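Local coordinates for ABC transporter periplasmic-binding protein YtfQ (PDB 6HB0), which probably captures L-arabinofuranose as the solute-binding component of a mycobacterial ABC sugar transporter, at residues P83-R86 / T87-A91; V92-E95 / T96-G100; G248-A251 / L252-K256; P265-G268 / P269-M272; L271-L274 / A275-A279. All blocks are in the same frame, centred on the assembly; numbering follows the deposited sequence.

Contact 1 of 5, residues P83-R86 / T87-A91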
loop_
_atom_site.group_PDB
_atom_site.type_symbol
_atom_site.label_atom_id
_atom_site.label_comp_id
_atom_site.label_asym_id
_atom_site.label_seq_id
_atom_site.Cartn_x
_atom_site.Cartn_y
_atom_site.Cartn_z
ATOM N N PRO A 83 11.033 -4.709 -8.030
ATOM C CA PRO A 83 12.241 -5.362 -7.486
ATOM C C PRO A 83 11.917 -6.319 -6.345
ATOM O O PRO A 83 11.263 -5.937 -5.398
ATOM C CB PRO A 83 13.082 -4.199 -6.943
ATOM C CG PRO A 83 12.557 -2.970 -7.617
ATOM C CD PRO A 83 11.121 -3.240 -7.973
ATOM N N VAL A 84 12.366 -7.561 -6.436
ATOM C CA VAL A 84 12.128 -8.517 -5.382
ATOM C C VAL A 84 12.911 -8.100 -4.138
ATOM O O VAL A 84 12.476 -8.360 -3.044
ATOM C CB VAL A 84 12.469 -9.955 -5.823
ATOM C CG1 VAL A 84 13.827 -10.070 -6.473
ATOM C CG2 VAL A 84 12.461 -10.890 -4.641
ATOM N N VAL A 85 14.055 -7.460 -4.326
ATOM C CA VAL A 85 14.860 -6.922 -3.236
ATOM C C VAL A 85 15.330 -5.529 -3.604
ATOM O O VAL A 85 15.364 -5.174 -4.793
ATOM C CB VAL A 85 16.108 -7.804 -2.888
ATOM C CG1 VAL A 85 15.685 -9.144 -2.327
ATOM C CG2 VAL A 85 17.024 -7.930 -4.086
ATOM N N ARG A 86 15.718 -4.742 -2.613
ATOM C CA ARG A 86 16.176 -3.358 -2.846
ATOM C C ARG A 86 17.493 -3.222 -3.555
ATOM O O ARG A 86 17.707 -2.206 -4.231
ATOM C CB ARG A 86 16.363 -2.603 -1.536
ATOM C CG ARG A 86 15.111 -2.255 -0.783
ATOM C CD ARG A 86 15.457 -1.387 0.435
ATOM N NE ARG A 86 15.690 0.004 0.050
ATOM C CZ ARG A 86 14.721 0.883 -0.224
ATOM N NH1 ARG A 86 13.429 0.545 -0.144
ATOM N NH2 ARG A 86 15.042 2.109 -0.596
ATOM N N THR A 87 18.403 -4.174 -3.372
ATOM C CA THR A 87 19.806 -3.986 -3.722
ATOM C C THR A 87 20.303 -4.963 -4.737
ATOM O O THR A 87 19.785 -6.052 -4.880
ATOM C CB THR A 87 20.734 -4.204 -2.478
ATOM O OG1 THR A 87 20.205 -3.494 -1.368
ATOM C CG2 THR A 87 22.127 -3.651 -2.756
ATOM N N GLY A 88 21.366 -4.588 -5.427
ATOM C CA GLY A 88 22.031 -5.466 -6.345
ATOM C C GLY A 88 21.577 -5.352 -7.786
ATOM O O GLY A 88 21.810 -6.248 -8.592
ATOM N N TRP A 89 20.972 -4.223 -8.128
ATOM C CA TRP A 89 20.520 -3.986 -9.476
ATOM C C TRP A 89 21.467 -3.182 -10.334
ATOM O O TRP A 89 21.217 -3.044 -11.541
ATOM C CB TRP A 89 19.159 -3.278 -9.453
ATOM C CG TRP A 89 18.167 -3.995 -8.662
ATOM C CD1 TRP A 89 17.733 -3.703 -7.392
ATOM C CD2 TRP A 89 17.509 -5.191 -9.046
ATOM N NE1 TRP A 89 16.839 -4.659 -6.978
ATOM C CE2 TRP A 89 16.683 -5.576 -7.979
ATOM C CE3 TRP A 89 17.502 -5.952 -10.214
ATOM C CZ2 TRP A 89 15.863 -6.656 -8.044
ATOM C CZ3 TRP A 89 16.703 -7.072 -10.254
ATOM C CH2 TRP A 89 15.888 -7.388 -9.196
ATOM N N ASP A 90 22.510 -2.604 -9.765
ATOM C CA ASP A 90 23.275 -1.598 -10.512
ATOM C C ASP A 90 23.896 -2.144 -11.782
ATOM O O ASP A 90 23.905 -1.454 -12.799
ATOM C CB ASP A 90 24.350 -0.936 -9.654
ATOM C CG ASP A 90 23.793 0.066 -8.682
ATOM O OD1 ASP A 90 22.555 0.307 -8.670
ATOM O OD2 ASP A 90 24.606 0.606 -7.893
ATOM N N ALA A 91 24.377 -3.384 -11.743
ATOM C CA ALA A 91 24.994 -4.005 -12.904
ATOM C C ALA A 91 23.994 -4.200 -14.042
ATOM O O ALA A 91 24.250 -3.766 -15.174
ATOM C CB ALA A 91 25.590 -5.341 -12.548
#

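Contact 2 of 5, residues V92-E95 / T96-G100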
loop_
_atom_site.group_PDB
_atom_site.type_symbol
_atom_site.label_atom_id
_atom_site.label_comp_id
_atom_site.label_asym_id
_atom_site.label_seq_id
_atom_site.Cartn_x
_atom_site.Cartn_y
_atom_site.Cartn_z
ATOM N N VAL A 92 22.876 -4.856 -13.773
ATOM C CA VAL A 92 21.905 -5.020 -14.842
ATOM C C VAL A 92 21.303 -3.678 -15.343
ATOM O O VAL A 92 20.988 -3.498 -16.538
ATOM C CB VAL A 92 20.849 -6.052 -14.476
ATOM C CG1 VAL A 92 19.792 -5.503 -13.537
ATOM C CG2 VAL A 92 20.154 -6.554 -15.729
ATOM N N LEU A 93 21.182 -2.721 -14.449
ATOM C CA LEU A 93 20.753 -1.371 -14.811
ATOM C C LEU A 93 21.783 -0.633 -15.682
ATOM O O LEU A 93 21.410 0.197 -16.496
ATOM C CB LEU A 93 20.418 -0.569 -13.570
ATOM C CG LEU A 93 19.135 -1.053 -12.841
ATOM C CD1 LEU A 93 18.833 -0.220 -11.611
ATOM C CD2 LEU A 93 17.920 -1.119 -13.715
ATOM N N GLN A 94 23.066 -0.940 -15.529
ATOM C CA GLN A 94 24.066 -0.451 -16.476
ATOM C C GLN A 94 23.880 -1.042 -17.831
ATOM O O GLN A 94 24.039 -0.314 -18.830
ATOM C CB GLN A 94 25.502 -0.677 -15.998
ATOM C CG GLN A 94 25.877 0.251 -14.847
ATOM C CD GLN A 94 25.923 1.726 -15.243
ATOM O OE1 GLN A 94 26.329 2.067 -16.332
ATOM N NE2 GLN A 94 25.541 2.599 -14.321
ATOM N N GLU A 95 23.512 -2.320 -17.882
ATOM C CA GLU A 95 23.209 -2.982 -19.156
ATOM C C GLU A 95 21.976 -2.381 -19.849
ATOM O O GLU A 95 21.944 -2.267 -21.107
ATOM C CB GLU A 95 23.061 -4.493 -18.995
ATOM C CG GLU A 95 24.343 -5.193 -18.559
ATOM C CD GLU A 95 24.132 -6.596 -17.964
ATOM O OE1 GLU A 95 23.181 -7.301 -18.354
ATOM O OE2 GLU A 95 24.957 -7.023 -17.119
ATOM N N THR A 96 20.961 -1.987 -19.078
ATOM C CA THR A 96 19.821 -1.337 -19.714
ATOM C C THR A 96 20.215 0.046 -20.214
ATOM O O THR A 96 19.843 0.460 -21.307
ATOM C CB THR A 96 18.580 -1.259 -18.805
ATOM O OG1 THR A 96 18.927 -0.643 -17.563
ATOM C CG2 THR A 96 18.090 -2.629 -18.525
ATOM N N LYS A 97 20.968 0.772 -19.423
ATOM C CA LYS A 97 21.357 2.096 -19.795
ATOM C C LYS A 97 22.230 2.018 -21.048
ATOM O O LYS A 97 22.005 2.770 -21.993
ATOM C CB LYS A 97 22.064 2.757 -18.643
ATOM C CG LYS A 97 22.799 4.038 -18.945
ATOM C CD LYS A 97 23.418 4.536 -17.641
ATOM C CE LYS A 97 23.329 6.026 -17.447
ATOM N NZ LYS A 97 24.392 6.652 -18.278
ATOM N N ASN A 98 23.161 1.073 -21.095
ATOM C CA ASN A 98 24.011 0.896 -22.287
ATOM C C ASN A 98 23.192 0.514 -23.525
ATOM O O ASN A 98 23.568 0.878 -24.632
ATOM C CB ASN A 98 25.074 -0.184 -22.099
ATOM C CG ASN A 98 26.122 0.179 -21.084
ATOM O OD1 ASN A 98 26.309 1.335 -20.725
ATOM N ND2 ASN A 98 26.828 -0.832 -20.618
ATOM N N ALA A 99 22.102 -0.232 -23.352
ATOM C CA ALA A 99 21.221 -0.546 -24.482
ATOM C C ALA A 99 20.222 0.571 -24.819
ATOM O O ALA A 99 19.432 0.406 -25.722
ATOM C CB ALA A 99 20.484 -1.834 -24.246
ATOM N N GLY A 100 20.282 1.694 -24.105
ATOM C CA GLY A 100 19.397 2.835 -24.325
ATOM C C GLY A 100 17.918 2.576 -23.999
ATOM O O GLY A 100 17.037 3.220 -24.542
HETATM O O HOH W 1 19.096 1.611 -16.645
#

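Contact 3 of 5, residues G248-A251 / L252-K256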
loop_
_atom_site.group_PDB
_atom_site.type_symbol
_atom_site.label_atom_id
_atom_site.label_comp_id
_atom_site.label_asym_id
_atom_site.label_seq_id
_atom_site.Cartn_x
_atom_site.Cartn_y
_atom_site.Cartn_z
ATOM N N GLY A 248 -12.775 -4.640 6.080
ATOM C CA GLY A 248 -12.461 -3.402 6.795
ATOM C C GLY A 248 -13.540 -2.373 6.609
ATOM O O GLY A 248 -14.093 -1.821 7.559
ATOM N N MET A 249 -13.859 -2.119 5.360
ATOM C CA MET A 249 -14.914 -1.171 5.012
ATOM C C MET A 249 -16.287 -1.600 5.526
ATOM O O MET A 249 -17.100 -0.756 5.849
ATOM C CB MET A 249 -14.970 -0.983 3.496
ATOM C CG MET A 249 -13.684 -0.477 2.898
ATOM S SD MET A 249 -13.773 1.293 2.910
ATOM C CE MET A 249 -15.043 1.475 1.631
ATOM N N GLN A 250 -16.547 -2.902 5.596
ATOM C CA GLN A 250 -17.794 -3.378 6.136
ATOM C C GLN A 250 -17.906 -3.053 7.630
ATOM O O GLN A 250 -18.938 -2.562 8.110
ATOM C CB GLN A 250 -17.999 -4.886 5.895
ATOM C CG GLN A 250 -19.371 -5.390 6.364
ATOM C CD GLN A 250 -20.508 -4.719 5.618
ATOM O OE1 GLN A 250 -20.575 -4.757 4.398
ATOM N NE2 GLN A 250 -21.343 -4.020 6.342
ATOM N N ALA A 251 -16.842 -3.310 8.364
ATOM C CA ALA A 251 -16.774 -2.896 9.795
ATOM C C ALA A 251 -16.994 -1.411 9.999
ATOM O O ALA A 251 -17.714 -0.983 10.892
ATOM C CB ALA A 251 -15.441 -3.315 10.389
ATOM N N LEU A 252 -16.392 -0.617 9.143
ATOM C CA LEU A 252 -16.528 0.811 9.186
ATOM C C LEU A 252 -17.958 1.250 8.884
ATOM O O LEU A 252 -18.517 2.095 9.572
ATOM C CB LEU A 252 -15.522 1.414 8.203
ATOM C CG LEU A 252 -15.408 2.872 7.986
ATOM C CD1 LEU A 252 -15.136 3.543 9.290
ATOM C CD2 LEU A 252 -14.319 3.158 6.974
ATOM N N ALA A 253 -18.547 0.664 7.853
ATOM C CA ALA A 253 -19.941 0.922 7.528
ATOM C C ALA A 253 -20.877 0.516 8.679
ATOM O O ALA A 253 -21.805 1.237 8.970
ATOM C CB ALA A 253 -20.317 0.219 6.234
ATOM N N ASP A 254 -20.583 -0.592 9.354
ATOM C CA ASP A 254 -21.309 -1.011 10.552
ATOM C C ASP A 254 -21.018 -0.154 11.814
ATOM O O ASP A 254 -21.574 -0.452 12.862
ATOM C CB ASP A 254 -21.023 -2.478 10.889
ATOM C CG ASP A 254 -21.497 -3.454 9.804
ATOM O OD1 ASP A 254 -22.265 -3.052 8.899
ATOM O OD2 ASP A 254 -21.081 -4.628 9.856
ATOM N N GLY A 255 -20.145 0.846 11.728
ATOM C CA GLY A 255 -19.769 1.668 12.892
ATOM C C GLY A 255 -18.824 0.997 13.895
ATOM O O GLY A 255 -18.607 1.512 14.941
ATOM N N LYS A 256 -18.204 -0.103 13.542
ATOM C CA LYS A 256 -17.285 -0.818 14.452
ATOM C C LYS A 256 -15.835 -0.370 14.285
ATOM O O LYS A 256 -15.051 -0.563 15.186
ATOM C CB LYS A 256 -17.417 -2.300 14.208
ATOM C CG LYS A 256 -18.847 -2.724 14.487
ATOM C CD LYS A 256 -18.933 -4.224 14.585
ATOM C CE LYS A 256 -20.315 -4.661 15.007
ATOM N NZ LYS A 256 -20.247 -6.132 15.151
#

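Contact 4 of 5, residues P265-G268 / P269-M272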
loop_
_atom_site.group_PDB
_atom_site.type_symbol
_atom_site.label_atom_id
_atom_site.label_comp_id
_atom_site.label_asym_id
_atom_site.label_seq_id
_atom_site.Cartn_x
_atom_site.Cartn_y
_atom_site.Cartn_z
ATOM N N PRO A 265 -1.266 0.941 -4.208
ATOM C CA PRO A 265 -0.185 0.631 -5.132
ATOM C C PRO A 265 -0.389 1.337 -6.465
ATOM O O PRO A 265 -1.411 2.033 -6.719
ATOM C CB PRO A 265 -0.311 -0.875 -5.318
ATOM C CG PRO A 265 -1.770 -1.106 -5.212
ATOM C CD PRO A 265 -2.274 -0.113 -4.168
ATOM N N LEU A 266 0.597 1.180 -7.317
ATOM C CA LEU A 266 0.496 1.579 -8.709
ATOM C C LEU A 266 -0.832 1.059 -9.257
ATOM O O LEU A 266 -1.206 -0.076 -8.985
ATOM C CB LEU A 266 1.639 0.870 -9.433
ATOM C CG LEU A 266 1.666 0.887 -10.933
ATOM C CD1 LEU A 266 3.123 0.686 -11.275
ATOM C CD2 LEU A 266 0.863 -0.220 -11.559
ATOM N N LEU A 267 -1.523 1.851 -10.059
ATOM C CA LEU A 267 -2.841 1.419 -10.590
ATOM C C LEU A 267 -2.741 0.806 -12.010
ATOM O O LEU A 267 -3.512 -0.106 -12.372
ATOM C CB LEU A 267 -3.789 2.610 -10.644
ATOM C CG LEU A 267 -4.204 3.185 -9.293
ATOM C CD1 LEU A 267 -5.334 4.182 -9.523
ATOM C CD2 LEU A 267 -4.617 2.080 -8.321
ATOM N N GLY A 268 -1.842 1.344 -12.813
ATOM C CA GLY A 268 -1.570 0.772 -14.147
ATOM C C GLY A 268 -1.465 1.849 -15.182
ATOM O O GLY A 268 -0.507 1.900 -15.891
ATOM N N PRO A 269 -2.461 2.741 -15.252
ATOM C CA PRO A 269 -2.443 3.744 -16.308
ATOM C C PRO A 269 -1.318 4.709 -16.206
ATOM O O PRO A 269 -0.770 5.161 -17.226
ATOM C CB PRO A 269 -3.782 4.463 -16.124
ATOM C CG PRO A 269 -4.636 3.390 -15.616
ATOM C CD PRO A 269 -3.780 2.676 -14.615
ATOM N N GLU A 270 -0.918 5.020 -14.988
ATOM C CA GLU A 270 0.200 5.955 -14.826
ATOM C C GLU A 270 1.515 5.301 -15.311
ATOM O O GLU A 270 2.366 5.971 -15.899
ATOM C CB GLU A 270 0.264 6.545 -13.412
ATOM C CG GLU A 270 0.887 5.695 -12.318
ATOM C CD GLU A 270 -0.012 4.525 -11.860
ATOM O OE1 GLU A 270 -0.045 3.523 -12.636
ATOM O OE2 GLU A 270 -0.659 4.559 -10.742
ATOM N N LEU A 271 1.685 4.007 -15.088
ATOM C CA LEU A 271 2.842 3.280 -15.643
ATOM C C LEU A 271 2.853 3.362 -17.164
ATOM O O LEU A 271 3.880 3.649 -17.778
ATOM C CB LEU A 271 2.792 1.815 -15.191
ATOM C CG LEU A 271 3.791 0.868 -15.809
ATOM C CD1 LEU A 271 5.197 1.395 -15.569
ATOM C CD2 LEU A 271 3.605 -0.536 -15.248
ATOM N N MET A 272 1.701 3.132 -17.789
ATOM C CA MET A 272 1.633 3.160 -19.268
ATOM C C MET A 272 1.934 4.575 -19.769
ATOM O O MET A 272 2.648 4.758 -20.726
ATOM C CB MET A 272 0.287 2.684 -19.785
ATOM C CG MET A 272 -0.048 1.283 -19.334
ATOM S SD MET A 272 1.238 0.066 -19.728
ATOM C CE MET A 272 1.049 -1.030 -18.323
#

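Contact 5 of 5, residues L271-L274 / A275-A279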
loop_
_atom_site.group_PDB
_atom_site.type_symbol
_atom_site.label_atom_id
_atom_site.label_comp_id
_atom_site.label_asym_id
_atom_site.label_seq_id
_atom_site.Cartn_x
_atom_site.Cartn_y
_atom_site.Cartn_z
ATOM N N LEU A 271 1.685 4.007 -15.088
ATOM C CA LEU A 271 2.842 3.280 -15.643
ATOM C C LEU A 271 2.853 3.362 -17.164
ATOM O O LEU A 271 3.880 3.649 -17.778
ATOM C CB LEU A 271 2.792 1.815 -15.191
ATOM C CG LEU A 271 3.791 0.868 -15.809
ATOM C CD1 LEU A 271 5.197 1.395 -15.569
ATOM C CD2 LEU A 271 3.605 -0.536 -15.248
ATOM N N MET A 272 1.701 3.132 -17.789
ATOM C CA MET A 272 1.633 3.160 -19.268
ATOM C C MET A 272 1.934 4.575 -19.769
ATOM O O MET A 272 2.648 4.758 -20.726
ATOM C CB MET A 272 0.287 2.684 -19.785
ATOM C CG MET A 272 -0.048 1.283 -19.334
ATOM S SD MET A 272 1.238 0.066 -19.728
ATOM C CE MET A 272 1.049 -1.030 -18.323
ATOM N N ASP A 273 1.377 5.569 -19.110
ATOM C CA ASP A 273 1.649 6.952 -19.460
ATOM C C ASP A 273 3.127 7.337 -19.292
ATOM O O ASP A 273 3.729 7.969 -20.165
ATOM C CB ASP A 273 0.766 7.868 -18.633
ATOM C CG ASP A 273 1.044 9.307 -18.936
ATOM O OD1 ASP A 273 0.849 9.711 -20.114
ATOM O OD2 ASP A 273 1.510 10.026 -18.026
ATOM N N LEU A 274 3.733 6.947 -18.178
ATOM C CA LEU A 274 5.150 7.129 -17.986
ATOM C C LEU A 274 6.001 6.370 -18.990
ATOM O O LEU A 274 7.025 6.871 -19.430
ATOM C CB LEU A 274 5.584 6.710 -16.571
ATOM C CG LEU A 274 5.036 7.658 -15.542
ATOM C CD1 LEU A 274 4.943 6.971 -14.181
ATOM C CD2 LEU A 274 5.845 8.937 -15.478
ATOM N N ALA A 275 5.604 5.163 -19.338
ATOM C CA ALA A 275 6.342 4.405 -20.333
ATOM C C ALA A 275 6.391 5.164 -21.669
ATOM O O ALA A 275 7.444 5.300 -22.297
ATOM C CB ALA A 275 5.733 3.046 -20.509
ATOM N N LYS A 276 5.253 5.716 -22.059
ATOM C CA LYS A 276 5.214 6.547 -23.277
ATOM C C LYS A 276 6.124 7.767 -23.174
ATOM O O LYS A 276 6.858 8.073 -24.110
ATOM C CB LYS A 276 3.784 6.958 -23.576
ATOM C CG LYS A 276 2.968 5.807 -24.051
ATOM C CD LYS A 276 1.507 6.205 -24.238
ATOM C CE LYS A 276 0.732 4.995 -24.742
ATOM N NZ LYS A 276 -0.730 5.237 -24.662
ATOM N N LYS A 277 6.122 8.439 -22.026
ATOM C CA LYS A 277 6.949 9.611 -21.843
ATOM C C LYS A 277 8.421 9.263 -21.927
ATOM O O LYS A 277 9.176 9.931 -22.651
ATOM C CB LYS A 277 6.653 10.298 -20.520
ATOM C CG LYS A 277 5.306 10.972 -20.525
ATOM C CD LYS A 277 5.054 11.664 -19.201
ATOM C CE LYS A 277 3.745 12.439 -19.260
ATOM N NZ LYS A 277 3.532 12.918 -17.876
ATOM N N VAL A 278 8.847 8.219 -21.202
ATOM C CA VAL A 278 10.270 7.929 -21.179
ATOM C C VAL A 278 10.739 7.372 -22.555
ATOM O O VAL A 278 11.850 7.625 -22.963
ATOM C CB VAL A 278 10.700 7.029 -19.988
ATOM C CG1 VAL A 278 10.391 7.728 -18.690
ATOM C CG2 VAL A 278 10.079 5.660 -20.060
ATOM N N ALA A 279 9.890 6.658 -23.268
ATOM C CA ALA A 279 10.260 6.173 -24.584
ATOM C C ALA A 279 10.470 7.351 -25.568
ATOM O O ALA A 279 11.311 7.296 -26.449
ATOM C CB ALA A 279 9.210 5.228 -25.124
#

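Contact 1 of 5, residues P83-R86 / T87-A91
In the loop that carries the chain from strand 78-81 into helix 90-98, the indole of W89 folds back under the turn made by P83, V84 and V85. Its pyrrole nitrogen NE1 donates to the carbonyl oxygen of V85 at 2.7 Å. The bond is short and fairly straight, with 161° at the hydrogen, and the acceptor lies in the ring plane, so the indole N-H is aimed squarely at it; seen from the carbonyl, the donor is tilted 31° out of plane. A second carbonyl oxygen, R86 O, sits at the same ring edge, 3.5 Å from W89 CD1. The benzene part meets aliphatic groups: W89 CZ2 is 3.9 Å from P83 CB and 4.3 Å from V85 CG2, a light apolar touch. Keeping CG beside the backbone N (chi1 -54°) turns the ring back along the preceding chain. Beyond the loop, W89 rests on Q64 and I65 of helix 61-73 and meets the ring of F81, while R86 turns outward to a salt bridge with D111. A buried indole N-H thus spends its hydrogen on a loop carbonyl, which fixes the ring's rotation and ties the V85 end of the loop to the residue that leads into helix 90-98.

Contact 2 of 5, residues V92-E95 / T96-G100
V92 accepts from T96 one turn on: T96 N lies 3.0 Å from V92 O, and the methyl CG2 of T96 leans over the same oxygen. The carbonyl of L93 is busier. It takes the backbone N-H of K97 at 3.0 Å and, in addition, a proton from a water whose oxygen is 2.7 Å from L93 O. T96 OG1 also approaches L93 O, to 2.8 Å, because chi1 of 54° places the hydroxyl between its own backbone N and carbonyl carbon, turned back toward the preceding turn; alongside it, pointing the same way, runs the side chain of L93. The side chain of Q94 bends at chi2 (-66°) and lies beside that of K97, with Q94 OE1 4.0 Å from K97 CD, while Q94 NE2 is hydrogen-bonded to D114. The carbonyl oxygen of Q94 receives N98 N at 2.8 Å and has the amide carbon N98 CG only 3.1 Å away. E95 O closes the series by accepting from A99 N at 3.0 Å, a donor standing above the carbonyl plane, and the carboxylate of E95 forms a salt bridge with R69 of helix 61-73. After it, G100 turns to positive phi (67°) and ends the helix in a Schellman motif. L93 and T96 face strands 78-81 and 103-106 in this beta-alpha-beta unit, and T96 also touches I68 and I72. On that buried side the threonine places its hydroxyl beside a helix carbonyl while its side chain lies against apolar neighbours, whereas the polar ends of Q94 and E95 find partners in a loop and in helix 61-73.

Contact 3 of 5, residues G248-A251 / L252-K256
Two flat groups meet one turn apart, the amide of Q250 and the carboxylate of D254, their planes turned 46° against each other. D254 OD1 lies at the edge of the amide, practically in its plane, and takes a hydrogen bond from Q250 NE2 at 2.9 Å. The carboxylate is met differently: NE2 stands above its plane, and the bond is bent, with 135° at the hydrogen. The backbone oxygen of Q250 also lies against the carboxylate, 3.2 Å from D254 CG and about equally far from its two oxygens. Q250 reaches over because its CG is anti to the backbone N and the chain then bends at chi2, carrying the amide along the helix toward its end. Beneath, D254 N donates to Q250 O at 2.9 Å, the last regular turn. There the helix stops: G255 adopts positive phi, its N bonds to L252 O at 3.0 Å, and K256 N closes back on A251 O at 2.8 Å, a Schellman motif. The amide-carboxylate pair therefore straddles the final turn from its more exposed side, where Q250 also touches L304 of helix 297-319. On the buried sides of this helix 246-253, A251 fits against L220 and M223 of helix 216-228, where K256 also pairs with E227, and L252 packs on F295 of strand 292-295 and A300 of helix 297-319.

Contact 4 of 5, residues P265-G268 / P269-M272
E270 curls back over the chain just before its own helix and grips L267 and G268. From CB the side chain sets out between the backbone N and the carbonyl carbon (chi1 80°), then bends at chi2, and the CB-CG arm brings the carboxylate round toward the preceding loop. E270 CD arrives 3.6 Å from L267 N. The two oxygens then divide the work. E270 OE2 accepts from L267 N at 2.9 Å, almost straight at 173°, through the lone pair on the side of the other oxygen; the CB of L267 lies close by. E270 OE1 uses its own syn lone pair for G268 N at 2.8 Å and turns its anti lone pair to L271 N at 3.0 Å, so that this one atom holds donors on both sides. The aliphatic L266 CG approaches E270 OE1 to 3.6 Å, and L266 CD1 reaches L271 CB at 4.1 Å, an apolar contact. G268 stands at the N-cap, with phi of 136°, and its carbonyl takes M272 N at 3.2 Å to begin the helical bonding; L267 CB touches P269 CD at the edge of apolar contact range. Around this turn, L266 and L271 pack on strand 103-106 through T106 and I104, and M272 settles among the alanines of helix 38-48. Three backbone N-H groups, of L267 in the approach loop, of the N-cap G268 and of L271 in the first turn, are thus taken by one carboxylate, whose negative charge would probably be favoured by the nearby helix N-terminus and which ties the approach loop to the first turn.

Contact 5 of 5, residues L271-L274 / A275-A279
L274 and V278 make the close-packed side of this stretch of helix 269-279, D273 and K277 the solvent side. On the inner side the backbone bonds carry the small side chains with them: A275 N reaches L271 O at 2.8 Å, and the CB of A275 rides over the same oxygen at 3.4 Å. One turn on, V278 N donates to L274 O at 2.9 Å, while the branch CG2 of V278 lies close to that oxygen, at 3.3 Å. Outside, the hold is slacker. D273 stretches its carboxylate out with CG anti to the backbone N (chi1 178°), and the extended K277 crosses it obliquely, with K277 NZ 3.5 Å from D273 OD2. This salt bridge is long, and the methylene CE of K277 lies equally near OD2, so the charge attraction seems modest. K276 turns elsewhere, giving its NZ to the backbone of A48. The buried residues go to the sheet: L271 meets A80, L274 touches T120 and I122, and V278 reaches V78. Such a two-sided helix, apolar toward parallel strands and charged toward water, is characteristic of the Rossmann-like lobes of periplasmic binding proteins.

In the fold
Two pairs of contacts share a helix. Contacts 1 and 2 follow one another onto helix 90-98, with centres 14 Å apart, and contacts 4 and 5 overlap on helix 269-279, with centres 10 Å apart. These helices belong to the lobe built on the parallel sheet, and contacts 2 and 5 come within about 7 Å at their nearest atoms. Contact 3 lies in the other lobe, its centre about 49 Å from that of contact 2; contact 4 starts where the chain leaves that lobe after strand 259-263. At contact 1 the R86 side chain comes within about 6 Å of D160, a zinc ligand of the opposite lobe. The model holds zinc ions but no sugar.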